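PDB 4DPO: conserved protein from Methanosarcina mazei, which is of unknown function but belongs to the antibiotic biosynthesis monooxygenase family and may act as an oxygenase. Local coordinates for residues K31-P36 / P71-T75; E52-E56 / Q88-H94. One frame throughout, in Å; residues are numbered along the deposited sequence.

Contact 1. Residues K31-P36 / P71-T75; sequences KNQVKP and PEILT
The carbonyl oxygen of Asn32 is held by two groups of the facing strand: it accepts a hydrogen bond from Leu74 N at 2.9 Å and lies 3.3 Å from Ile73 CA in a CA-H...O contact. Returning the bond, Asn32 N donates to Leu74 O at 3.1 Å. Asn32 and Leu74 thus form a hydrogen-bonded antiparallel pair, flanked by the non-hydrogen-bonded pairs Lys31 with Thr75 and Gln33 with Ile73. Past the last bridge, Val34 N donates to Glu72 O at 2.9 Å, extending the ladder by one more bond. Asn32 and Leu74 put their side chains on the face covered by helix 39-54, where Leu74 packs on Phe42 and Met43; beside it Leu74 CD2 meets Val34 CG2 at 4.1 Å. Lys31, Gln33, Ile73 and Thr75 occupy the other face. There Ile73 uses both branches: CG2 approaches Lys31 CG, and CD1 meets Gln33 CG at 4.1 Å. Gln33 holds that CG anti to the backbone N (chi1 -170°), on the same face as Ile73, where CD1 touches it. Thr75 OG1 lies 3.5 Å from Lys31 CB and is hydrogen-bonded to the hydroxyl of Tyr115 of the second subunit, on which Lys31 also packs. At the loop end, Pro36 CG rests against Glu72 CG and CD. The arrangement is the end of two central antiparallel strands in a ferredoxin-like alpha+beta sheet, with helices on one face and the partner subunit reaching the other, as in dimeric members of this family.

Contact 2. Residues E52-E56 / Q88-H94; sequences ETLKE and QHIRSDH
The end of helix 39-54 and the turn that follows it face the bend between helices 83-90 and 93-104, with the CA atoms of Glu52 and His94 7.0 Å apart. Between them Glu56 OE2 accepts from two histidines, firmly from His89 and weakly from His94. His89 ND1 donates to it at 3.1 Å, almost straight (171°) and in the plane of its ring, meeting the oxygen on the syn side of the carboxylate but tilted about 32° out of the carboxylate plane. His94 NE2 comes to 2.8 Å from Glu56 OE2, but its N-H is badly bent and the bond is weak; here the carboxylate plane is nearly perpendicular to the imidazole. Glu56 gets there with an extended chain beyond CG, and, with CG anti to its backbone N (chi1 177°), His89 turns ND1 toward the carboxylate. The straight ND1 bond fixes the rotation of the His89 ring. Each flat side of the His94 ring is covered. Glu52 CB sits over one face, 3.5 Å from the ring centroid, in a CH-pi contact, while Ser92 OG lies near the rim of the opposite face. Thr53 OG1, which is hydrogen-bonded to Leu49 O, lies at the edges of both imidazoles, 3.4 Å from His89 CE1 and 3.2 Å from His94 NE2; its CG2 packs against the His89 ring. Ser92 OG binds back to His89 O at 2.9 Å and, at the N-cap of helix 93-104, makes a weak bond to Phe95 N. The rings of Trp80 and Phe95 also meet His89. A His-carboxylate hydrogen bond thus ties the C-terminal end of helix 39-54 to the turn, N-capped by Ser92, between helices 83-90 and 93-104, on the helical face of the ferredoxin-like fold.

Contact 1 and contact 2 lie on opposite sides of the chain's centre, with their own centres 22 Å apart and their nearest atoms about 11 Å apart. Their segments alternate along the chain: 31-36 on strand 26-33 is followed by 52-56 at the far end of helix 39-54, then 71-75 leads into strand 73-80. The last segment, 88-94, comes at the bend between helices 83-90 and 93-104. Contact 1 therefore pairs two strands of the antiparallel sheet, whereas contact 2 joins the helical segments that follow those same strands. One contact lies within the sheet and the other among the helices that cover it, both inside the one family domain, and only contact 1 is touched by the second subunit.

Contact 1. Residues K31-P36 / P71-T75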
loop_
_atom_site.group_PDB
_atom_site.type_symbol
_atom_site.label_atom_id
_atom_site.label_comp_id
_atom_site.label_asym_id
_atom_site.label_seq_id
_atom_site.Cartn_x
_atom_site.Cartn_y
_atom_site.Cartn_z
ATOM N N LYS A 31 -1.341 -5.130 -6.860
ATOM C CA LYS A 31 -0.041 -5.388 -7.471
ATOM C C LYS A 31 -0.075 -6.133 -8.823
ATOM O O LYS A 31 -0.607 -7.235 -8.939
ATOM C CB LYS A 31 0.832 -6.102 -6.458
ATOM C CG LYS A 31 2.121 -6.661 -6.978
ATOM C CD LYS A 31 2.924 -6.937 -5.759
ATOM C CE LYS A 31 3.798 -8.143 -5.905
ATOM N NZ LYS A 31 4.058 -8.580 -4.492
ATOM N N ASN A 32 0.470 -5.526 -9.849
ATOM C CA ASN A 32 0.452 -6.163 -11.139
ATOM C C ASN A 32 1.826 -6.661 -11.573
ATOM O O ASN A 32 2.873 -6.009 -11.289
ATOM C CB ASN A 32 -0.001 -5.155 -12.160
ATOM C CG ASN A 32 -1.389 -4.710 -11.920
ATOM O OD1 ASN A 32 -1.656 -3.589 -11.436
ATOM N ND2 ASN A 32 -2.309 -5.585 -12.253
ATOM N N GLN A 33 1.849 -7.803 -12.266
ATOM C CA GLN A 33 3.072 -8.183 -12.978
ATOM C C GLN A 33 2.858 -8.110 -14.467
ATOM O O GLN A 33 1.944 -8.724 -15.011
ATOM C CB GLN A 33 3.594 -9.535 -12.577
ATOM C CG GLN A 33 4.981 -9.766 -13.148
ATOM C CD GLN A 33 5.513 -11.114 -12.779
ATOM O OE1 GLN A 33 5.307 -11.562 -11.658
ATOM N NE2 GLN A 33 6.178 -11.791 -13.714
ATOM N N VAL A 34 3.713 -7.346 -15.117
ATOM C CA VAL A 34 3.461 -6.907 -16.485
ATOM C C VAL A 34 4.380 -7.620 -17.531
ATOM O O VAL A 34 5.550 -7.978 -17.240
ATOM C CB VAL A 34 3.457 -5.312 -16.556
ATOM C CG1 VAL A 34 3.217 -4.806 -17.951
ATOM C CG2 VAL A 34 2.367 -4.747 -15.646
ATOM N N LYS A 35 3.815 -7.877 -18.713
ATOM C CA LYS A 35 4.594 -8.372 -19.850
ATOM C C LYS A 35 5.533 -7.221 -20.304
ATOM O O LYS A 35 5.019 -6.142 -20.690
ATOM C CB LYS A 35 3.660 -8.778 -21.014
ATOM C CG LYS A 35 2.856 -10.085 -20.861
ATOM C CD LYS A 35 1.917 -10.223 -22.058
ATOM C CE LYS A 35 0.651 -11.009 -21.737
ATOM N NZ LYS A 35 0.726 -12.431 -22.145
ATOM N N PRO A 36 6.888 -7.440 -20.268
ATOM C CA PRO A 36 7.851 -6.369 -20.618
ATOM C C PRO A 36 7.493 -5.600 -21.886
ATOM O O PRO A 36 7.736 -4.390 -21.951
ATOM C CB PRO A 36 9.179 -7.121 -20.768
ATOM C CG PRO A 36 9.066 -8.251 -19.770
ATOM C CD PRO A 36 7.582 -8.632 -19.722
ATOM N N PRO A 71 11.195 -3.533 -12.503
ATOM C CA PRO A 71 10.484 -2.540 -13.378
ATOM C C PRO A 71 9.115 -2.964 -13.915
ATOM O O PRO A 71 8.374 -2.132 -14.492
ATOM C CB PRO A 71 11.441 -2.313 -14.568
ATOM C CG PRO A 71 12.647 -3.236 -14.334
ATOM C CD PRO A 71 12.460 -4.045 -13.076
ATOM N N GLU A 72 8.826 -4.259 -13.765
ATOM C CA GLU A 72 7.645 -4.891 -14.316
ATOM C C GLU A 72 6.591 -5.179 -13.263
ATOM O O GLU A 72 5.465 -5.550 -13.604
ATOM C CB GLU A 72 8.023 -6.196 -14.983
ATOM C CG GLU A 72 8.352 -5.985 -16.455
ATOM C CD GLU A 72 9.839 -5.718 -16.681
ATOM O OE1 GLU A 72 10.644 -6.523 -16.121
ATOM O OE2 GLU A 72 10.190 -4.729 -17.397
ATOM N N ILE A 73 6.980 -5.068 -11.993
ATOM C CA ILE A 73 6.049 -5.112 -10.910
ATOM C C ILE A 73 5.512 -3.702 -10.784
ATOM O O ILE A 73 6.217 -2.837 -10.315
ATOM C CB ILE A 73 6.788 -5.460 -9.624
ATOM C CG1 ILE A 73 7.562 -6.786 -9.786
ATOM C CG2 ILE A 73 5.816 -5.425 -8.415
ATOM C CD1 ILE A 73 6.702 -8.097 -9.784
ATOM N N LEU A 74 4.275 -3.479 -11.203
ATOM C CA LEU A 74 3.619 -2.173 -11.146
ATOM C C LEU A 74 2.303 -2.124 -10.268
ATOM O O LEU A 74 1.223 -2.625 -10.681
ATOM C CB LEU A 74 3.299 -1.710 -12.552
ATOM C CG LEU A 74 4.239 -0.855 -13.429
ATOM C CD1 LEU A 74 5.266 -0.090 -12.666
ATOM C CD2 LEU A 74 4.881 -1.660 -14.554
ATOM N N THR A 75 2.370 -1.497 -9.088
ATOM C CA THR A 75 1.282 -1.622 -8.136
ATOM C C THR A 75 0.351 -0.419 -8.191
ATOM O O THR A 75 0.781 0.669 -8.516
ATOM C CB THR A 75 1.865 -1.905 -6.773
ATOM O OG1 THR A 75 2.623 -3.140 -6.846
ATOM C CG2 THR A 75 0.783 -2.027 -5.696
#

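Contact 2. Residues E52-E56 / Q88-H94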
loop_
_atom_site.group_PDB
_atom_site.type_symbol
_atom_site.label_atom_id
_atom_site.label_comp_id
_atom_site.label_asym_id
_atom_site.label_seq_id
_atom_site.Cartn_x
_atom_site.Cartn_y
_atom_site.Cartn_z
ATOM N N GLU A 52 -9.632 9.860 -14.850
ATOM C CA GLU A 52 -11.052 9.699 -14.564
ATOM C C GLU A 52 -11.281 9.550 -13.084
ATOM O O GLU A 52 -12.114 10.264 -12.505
ATOM C CB GLU A 52 -11.640 8.528 -15.331
ATOM C CG GLU A 52 -11.975 8.907 -16.758
ATOM C CD GLU A 52 -12.616 10.345 -16.885
ATOM O OE1 GLU A 52 -13.611 10.679 -16.183
ATOM O OE2 GLU A 52 -12.109 11.146 -17.711
ATOM N N THR A 53 -10.498 8.650 -12.477
ATOM C CA THR A 53 -10.779 8.131 -11.141
ATOM C C THR A 53 -10.559 9.200 -10.083
ATOM O O THR A 53 -11.334 9.305 -9.104
ATOM C CB THR A 53 -9.924 6.877 -10.829
ATOM O OG1 THR A 53 -10.245 5.835 -11.755
ATOM C CG2 THR A 53 -10.158 6.383 -9.386
ATOM N N LEU A 54 -9.501 9.989 -10.286
ATOM C CA LEU A 54 -9.233 11.114 -9.389
ATOM C C LEU A 54 -10.432 12.053 -9.310
ATOM O O LEU A 54 -10.555 12.764 -8.309
ATOM C CB LEU A 54 -8.011 11.927 -9.790
ATOM C CG LEU A 54 -6.688 11.336 -9.359
ATOM C CD1 LEU A 54 -5.502 12.182 -9.876
ATOM C CD2 LEU A 54 -6.610 11.092 -7.846
ATOM N N LYS A 55 -11.300 12.063 -10.335
ATOM C CA LYS A 55 -12.454 12.981 -10.344
ATOM C C LYS A 55 -13.658 12.445 -9.573
ATOM O O LYS A 55 -14.631 13.163 -9.408
ATOM C CB LYS A 55 -12.841 13.461 -11.773
ATOM N N GLU A 56 -13.588 11.211 -9.065
ATOM C CA GLU A 56 -14.743 10.594 -8.397
ATOM C C GLU A 56 -14.881 11.067 -6.983
ATOM O O GLU A 56 -13.899 11.414 -6.346
ATOM C CB GLU A 56 -14.587 9.096 -8.320
ATOM C CG GLU A 56 -14.453 8.428 -9.630
ATOM C CD GLU A 56 -14.653 6.907 -9.534
ATOM O OE1 GLU A 56 -15.584 6.473 -8.781
ATOM O OE2 GLU A 56 -13.891 6.170 -10.236
ATOM N N GLN A 88 -18.477 2.033 -5.735
ATOM C CA GLN A 88 -18.804 2.812 -6.938
ATOM C C GLN A 88 -17.680 2.856 -7.938
ATOM O O GLN A 88 -17.941 2.826 -9.141
ATOM C CB GLN A 88 -19.177 4.236 -6.609
ATOM C CG GLN A 88 -20.563 4.391 -6.011
ATOM C CD GLN A 88 -20.662 5.763 -5.370
ATOM O OE1 GLN A 88 -20.232 6.782 -5.961
ATOM N NE2 GLN A 88 -21.160 5.799 -4.129
ATOM N N HIS A 89 -16.439 2.929 -7.458
ATOM C CA HIS A 89 -15.285 2.846 -8.356
ATOM C C HIS A 89 -15.329 1.644 -9.304
ATOM O O HIS A 89 -15.234 1.825 -10.513
ATOM C CB HIS A 89 -13.994 2.800 -7.581
ATOM C CG HIS A 89 -12.784 2.640 -8.441
ATOM N ND1 HIS A 89 -12.473 3.513 -9.463
ATOM C CD2 HIS A 89 -11.792 1.714 -8.424
ATOM C CE1 HIS A 89 -11.338 3.139 -10.034
ATOM N NE2 HIS A 89 -10.908 2.043 -9.429
ATOM N N ILE A 90 -15.452 0.431 -8.759
ATOM C CA ILE A 90 -15.419 -0.781 -9.583
ATOM C C ILE A 90 -16.691 -0.979 -10.434
ATOM O O ILE A 90 -16.680 -1.727 -11.410
ATOM C CB ILE A 90 -15.046 -2.050 -8.754
ATOM C CG1 ILE A 90 -16.210 -2.536 -7.889
ATOM C CG2 ILE A 90 -13.873 -1.772 -7.860
ATOM N N ARG A 91 -17.773 -0.291 -10.066
ATOM C CA ARG A 91 -19.018 -0.276 -10.845
ATOM C C ARG A 91 -19.012 0.915 -11.834
ATOM O O ARG A 91 -19.969 1.129 -12.581
ATOM C CB ARG A 91 -20.253 -0.253 -9.925
ATOM N N SER A 92 -17.936 1.696 -11.876
ATOM C CA SER A 92 -17.920 2.854 -12.779
ATOM C C SER A 92 -17.631 2.492 -14.272
ATOM O O SER A 92 -17.014 1.448 -14.582
ATOM C CB SER A 92 -16.950 3.915 -12.265
ATOM O OG SER A 92 -15.644 3.658 -12.741
ATOM N N ASP A 93 -18.071 3.365 -15.175
ATOM C CA ASP A 93 -17.853 3.201 -16.598
ATOM C C ASP A 93 -16.388 3.067 -16.997
ATOM O O ASP A 93 -16.031 2.174 -17.759
ATOM C CB ASP A 93 -18.486 4.387 -17.331
ATOM C CG ASP A 93 -20.038 4.324 -17.325
ATOM O OD1 ASP A 93 -20.599 3.285 -16.873
ATOM O OD2 ASP A 93 -20.692 5.309 -17.775
ATOM N N HIS A 94 -15.530 3.957 -16.506
ATOM C CA HIS A 94 -14.112 3.902 -16.895
ATOM C C HIS A 94 -13.457 2.612 -16.362
ATOM O O HIS A 94 -12.699 1.914 -17.063
ATOM C CB HIS A 94 -13.309 5.199 -16.522
ATOM C CG HIS A 94 -13.446 5.626 -15.087
ATOM N ND1 HIS A 94 -14.558 6.289 -14.605
ATOM C CD2 HIS A 94 -12.607 5.490 -14.029
ATOM C CE1 HIS A 94 -14.410 6.521 -13.311
ATOM N NE2 HIS A 94 -13.236 6.046 -12.938
#